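Local coordinates for 6-carboxyhexanoate--coa ligase (Bacillus subtilis, PDB 5FM0), which belongs to the 6-carboxyhexanoate--CoA ligase family and is held here with pimeloyl-AMP and pyrophosphate bound, at residues K143-S148 with D244-P249. Residues are numbered along the deposited sequence; the frame is centred on the assembly and turned at random.
With WAQ (pimeloyl-AMP), chain C; PPV (pyrophosphate), chain D.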
ATOM      1  N   LYS A 143     -12.012  -5.108  11.774  1.00 46.84           N
ATOM      2  CA  LYS A 143     -11.669  -4.118  10.780  1.00 58.10           C
ATOM      3  C   LYS A 143     -12.400  -2.800  11.100  1.00 54.72           C
ATOM      4  O   LYS A 143     -11.803  -1.726  11.092  1.00 53.58           O
ATOM      5  CB  LYS A 143     -12.059  -4.627   9.396  1.00 59.01           C
ATOM      6  CG  LYS A 143     -11.668  -3.697   8.277  1.00 77.89           C
ATOM      7  CD  LYS A 143     -11.995  -4.254   6.900  1.00 78.20           C
ATOM      8  CE  LYS A 143     -11.488  -3.285   5.840  1.00 81.65           C
ATOM      9  NZ  LYS A 143     -11.719  -3.759   4.449  1.00104.16           N
ATOM     10  N   GLY A 144     -13.695  -2.894  11.392  1.00 49.12           N
ATOM     11  CA  GLY A 144     -14.521  -1.704  11.556  1.00 52.13           C
ATOM     12  C   GLY A 144     -14.783  -1.013  10.231  1.00 51.47           C
ATOM     13  O   GLY A 144     -14.354  -1.459   9.169  1.00 47.58           O
ATOM     14  N   VAL A 145     -15.502   0.081  10.301  1.00 47.09           N
ATOM     15  CA  VAL A 145     -15.808   0.866   9.133  1.00 39.59           C
ATOM     16  C   VAL A 145     -14.863   2.048   9.112  1.00 39.18           C
ATOM     17  O   VAL A 145     -14.852   2.838  10.054  1.00 38.45           O
ATOM     18  CB  VAL A 145     -17.242   1.369   9.242  1.00 39.96           C
ATOM     19  CG1 VAL A 145     -17.568   2.374   8.150  1.00 43.91           C
ATOM     20  CG2 VAL A 145     -18.191   0.193   9.193  1.00 34.91           C
ATOM     21  N   ARG A 146     -14.075   2.176   8.047  1.00 39.18           N
ATOM     22  CA  ARG A 146     -13.131   3.266   7.951  1.00 42.08           C
ATOM     23  C   ARG A 146     -13.717   4.381   7.099  1.00 40.81           C
ATOM     24  O   ARG A 146     -13.945   4.219   5.913  1.00 50.04           O
ATOM     25  CB  ARG A 146     -11.787   2.784   7.364  1.00 38.67           C
ATOM     26  CG  ARG A 146     -10.623   3.774   7.513  1.00 39.40           C
ATOM     27  CD  ARG A 146      -9.990   3.759   8.924  1.00 51.61           C
ATOM     28  NE  ARG A 146      -9.145   4.938   9.227  1.00 51.28           N
ATOM     29  CZ  ARG A 146      -8.489   5.142  10.381  1.00 52.97           C
ATOM     30  NH1 ARG A 146      -8.578   4.246  11.361  1.00 56.74           N
ATOM     31  NH2 ARG A 146      -7.759   6.264  10.570  1.00 47.77           N
ATOM     32  N   VAL A 147     -13.942   5.524   7.712  1.00 42.73           N
ATOM     33  CA  VAL A 147     -14.416   6.697   6.991  1.00 38.69           C
ATOM     34  C   VAL A 147     -13.272   7.315   6.228  1.00 38.09           C
ATOM     35  O   VAL A 147     -12.191   7.487   6.768  1.00 40.50           O
ATOM     36  CB  VAL A 147     -14.940   7.754   7.954  1.00 33.27           C
ATOM     37  CG1 VAL A 147     -15.411   8.969   7.198  1.00 41.02           C
ATOM     38  CG2 VAL A 147     -16.070   7.180   8.780  1.00 42.78           C
ATOM     39  N   SER A 148     -13.484   7.661   4.967  1.00 42.13           N
ATOM     40  CA  SER A 148     -12.401   8.310   4.247  1.00 43.76           C
ATOM     41  C   SER A 148     -12.850   9.296   3.145  1.00 41.21           C
ATOM     42  O   SER A 148     -14.004   9.674   3.066  1.00 43.72           O
ATOM     43  CB  SER A 148     -11.420   7.265   3.734  1.00 46.11           C
ATOM     44  OG  SER A 148     -11.953   6.563   2.673  1.00 47.30           O
ATOM     45  N   ASP A 244     -21.433   4.855   1.792  1.00 42.77           N
ATOM     46  CA  ASP A 244     -21.460   6.312   1.901  1.00 40.26           C
ATOM     47  C   ASP A 244     -20.281   6.846   2.702  1.00 42.98           C
ATOM     48  O   ASP A 244     -19.588   7.783   2.282  1.00 45.21           O
ATOM     49  CB  ASP A 244     -22.745   6.765   2.578  1.00 46.38           C
ATOM     50  CG  ASP A 244     -23.986   6.357   1.813  1.00 54.15           C
ATOM     51  OD1 ASP A 244     -23.887   6.205   0.579  1.00 52.51           O
ATOM     52  OD2 ASP A 244     -25.058   6.186   2.447  1.00 60.61           O
ATOM     53  N   LEU A 245     -20.051   6.263   3.877  1.00 41.54           N
ATOM     54  CA  LEU A 245     -18.972   6.723   4.752  1.00 40.64           C
ATOM     55  C   LEU A 245     -17.603   6.548   4.128  1.00 40.90           C
ATOM     56  O   LEU A 245     -16.719   7.388   4.304  1.00 46.12           O
ATOM     57  CB  LEU A 245     -19.040   6.009   6.092  1.00 45.33           C
ATOM     58  CG  LEU A 245     -20.347   6.395   6.796  1.00 46.77           C
ATOM     59  CD1 LEU A 245     -20.568   5.585   8.049  1.00 52.47           C
ATOM     60  CD2 LEU A 245     -20.417   7.877   7.103  1.00 44.89           C
ATOM     61  N   GLU A 246     -17.429   5.482   3.369  1.00 41.83           N
ATOM     62  CA  GLU A 246     -16.115   5.197   2.794  1.00 49.67           C
ATOM     63  C   GLU A 246     -15.893   5.948   1.504  1.00 50.42           C
ATOM     64  O   GLU A 246     -14.756   6.256   1.163  1.00 58.52           O
ATOM     65  CB  GLU A 246     -15.943   3.683   2.578  1.00 57.52           C
ATOM     66  CG  GLU A 246     -16.065   2.901   3.899  1.00 69.36           C
ATOM     67  CD  GLU A 246     -15.652   1.442   3.811  1.00 76.17           C
ATOM     68  OE1 GLU A 246     -15.790   0.844   2.725  1.00 77.62           O
ATOM     69  OE2 GLU A 246     -15.197   0.895   4.849  1.00 85.21           O
ATOM     70  N   LYS A 247     -16.975   6.279   0.801  1.00 45.91           N
ATOM     71  CA  LYS A 247     -16.860   6.703  -0.590  1.00 49.96           C
ATOM     72  C   LYS A 247     -17.217   8.157  -0.907  1.00 46.27           C
ATOM     73  O   LYS A 247     -16.757   8.691  -1.912  1.00 55.25           O
ATOM     74  CB  LYS A 247     -17.679   5.766  -1.466  1.00 62.51           C
ATOM     75  CG  LYS A 247     -16.979   4.447  -1.767  1.00 65.03           C
ATOM     76  CD  LYS A 247     -16.167   4.560  -3.045  1.00 82.69           C
ATOM     77  CE  LYS A 247     -15.725   3.201  -3.563  1.00 92.59           C
ATOM     78  NZ  LYS A 247     -14.789   2.547  -2.610  1.00 80.16           N
ATOM     79  N   GLN A 248     -18.004   8.800  -0.046  1.00 45.50           N
ATOM     80  CA  GLN A 248     -18.440  10.177  -0.274  1.00 53.47           C
ATOM     81  C   GLN A 248     -17.365  11.164   0.047  1.00 46.74           C
ATOM     82  O   GLN A 248     -16.932  11.279   1.179  1.00 48.06           O
ATOM     83  CB  GLN A 248     -19.693  10.513   0.545  1.00 62.27           C
ATOM     84  CG  GLN A 248     -20.951   9.898  -0.055  1.00 74.56           C
ATOM     85  CD  GLN A 248     -22.245  10.301   0.642  1.00 82.40           C
ATOM     86  OE1 GLN A 248     -22.240  10.970   1.679  1.00 76.35           O
ATOM     87  NE2 GLN A 248     -23.368   9.883   0.067  1.00 71.38           N
ATOM     88  N   PRO A 249     -16.932  11.905  -0.954  1.00 46.31           N
ATOM     89  CA  PRO A 249     -15.846  12.848  -0.773  1.00 46.32           C
ATOM     90  C   PRO A 249     -16.296  14.180  -0.207  1.00 48.18           C
ATOM     91  O   PRO A 249     -17.255  14.755  -0.682  1.00 53.63           O
ATOM     92  CB  PRO A 249     -15.275  13.009  -2.175  1.00 47.62           C
ATOM     93  CG  PRO A 249     -16.346  12.578  -3.090  1.00 46.25           C
ATOM     94  CD  PRO A 249     -17.252  11.652  -2.355  1.00 47.51           C
TER
HETATM   95  N1  WAQ C1256     -12.918   6.043  10.268  1.00 42.36           N
HETATM   96  C2  WAQ C1256     -13.519   5.312  11.295  1.00 47.83           C
HETATM   97  N3  WAQ C1256     -12.888   5.218  12.518  1.00 45.45           N
HETATM   98  C4  WAQ C1256     -11.707   5.840  12.705  1.00 49.68           C
HETATM   99  C5  WAQ C1256     -11.149   6.552  11.722  1.00 45.94           C
HETATM  100  C6  WAQ C1256     -11.755   6.642  10.521  1.00 40.81           C
HETATM  101  N6  WAQ C1256     -11.163   7.365   9.576  1.00 32.95           N
HETATM  102  N7  WAQ C1256      -9.998   7.053  12.193  1.00 49.17           N
HETATM  103  C8  WAQ C1256      -9.867   6.649  13.452  1.00 51.09           C
HETATM  104  N9  WAQ C1256     -10.913   5.896  13.775  1.00 44.30           N
HETATM  105  C1' WAQ C1256     -11.207   5.210  15.058  1.00 40.21           C
HETATM  106  C2' WAQ C1256     -10.239   4.025  15.260  1.00 42.92           C
HETATM  107  O2' WAQ C1256     -10.813   2.935  15.989  1.00 37.19           O
HETATM  108  C3' WAQ C1256      -9.182   4.636  16.141  1.00 48.87           C
HETATM  109  O3' WAQ C1256      -8.470   3.636  16.915  1.00 47.12           O
HETATM  110  C4' WAQ C1256      -9.988   5.561  17.061  1.00 44.82           C
HETATM  111  O4' WAQ C1256     -10.995   6.136  16.173  1.00 45.78           O
HETATM  112  C5' WAQ C1256      -8.953   6.535  17.540  1.00 40.98           C
HETATM  113  O5' WAQ C1256      -8.797   7.416  16.521  1.00 41.87           O
HETATM  114  OAB WAQ C1256     -11.042  17.607  19.712  1.00 65.14           O
HETATM  115  OAC WAQ C1256      -7.084  11.329  18.053  1.00 57.71           O
HETATM  116  OAD WAQ C1256      -6.658   8.084  17.848  1.00 51.82           O
HETATM  117  OAE WAQ C1256      -9.058  17.499  20.715  1.00 58.10           O
HETATM  118  OAH WAQ C1256      -6.937   8.968  15.406  1.00 44.12           O
HETATM  119  CAK WAQ C1256     -10.350  13.333  19.954  1.00 56.77           C
HETATM  120  CAL WAQ C1256     -10.851  14.808  19.789  1.00 52.79           C
HETATM  121  CAM WAQ C1256      -9.338  12.911  18.887  1.00 45.45           C
HETATM  122  CAN WAQ C1256      -9.708  15.692  19.330  1.00 51.41           C
HETATM  123  CAO WAQ C1256      -9.485  11.417  18.626  1.00 56.13           C
HETATM  124  OAU WAQ C1256      -8.547   9.795  17.118  1.00 66.33           O
HETATM  125  CAW WAQ C1256      -9.958  17.036  19.973  1.00 56.05           C
HETATM  126  CAX WAQ C1256      -8.227  10.846  17.917  1.00 61.34           C
HETATM  127  PBG WAQ C1256      -7.584   8.513  16.630  1.00 45.47           P
HETATM  128  O11 PPV D1257      -6.210   5.122  13.010  1.00 55.99           O
HETATM  129  P1  PPV D1257      -6.134   6.401  13.844  1.00 53.96           P
HETATM  130  O21 PPV D1257      -6.691   7.680  13.184  1.00 50.73           O
HETATM  131  O31 PPV D1257      -6.545   6.149  15.284  1.00 53.67           O
HETATM  132  OPP PPV D1257      -4.525   6.674  13.939  1.00 73.81           O
HETATM  133  P2  PPV D1257      -3.846   8.100  14.316  1.00 59.93           P
HETATM  134  O12 PPV D1257      -4.832   9.107  13.763  1.00 63.84           O
HETATM  135  O22 PPV D1257      -2.513   8.054  13.585  1.00 66.79           O
HETATM  136  O32 PPV D1257      -3.770   8.061  15.832  1.00 81.51           O
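Ser148 meets the C-terminal end of helix 238-247 through two weak hydrogen bonds to successive carbonyls, its N giving one to Leu245 O (3.3 Å) and its OG another to Glu246 O (3.2 Å). With chi1 at 73°, OG stands between its own backbone N and carbonyl carbon, which lets one residue reach both acceptors in the last turn. Val147 sets a methyl against a carbonyl, CG1 lying 3.5 Å from Leu245 O; its apolar contact is made by CG2, packed loosely on Leu245 CB at 4.2 Å. Glu246 runs extended beside the loop, and CG, not the carboxylate, makes the closest approach, 3.2 Å to Arg146 O.

The opposite side of the loop reads the nucleotide. Val147 N donates to N1 of pimeloyl-AMP (2.8 Å) and Val147 O accepts from N6 (3.0 Å, 171°), a two-bond pairing along the adenine edge that is a common way for main chain to recognise adenine. Arg146 CG is anti to the backbone N and the chain bends at chi2, bringing the guanidinium, tilted by about 27°, across the C5-N7 side of the base. C5 of the adenine lies 3.3 Å from the guanidinium plane, facing its middle. Pyrophosphate approaches the guanidinium at its edge, where NH1 and NH2 both donate to O11 and NH2 also to O21. A salt bridge from NE to Glu32 probably helps fix the rotation of the group. One short loop thus joins a helix end to the adenine and pyrophosphate sites.

In the fold, the loop runs between strands 135-136 and 150-151, and the chain after helix 238-247 leads into strand 250-252, which pairs with 150-151 in a parallel sheet; Lys181 of helix 170-184 binds the carbonyls of Leu245, Gln248 and Ser148, tying that helix to both segments.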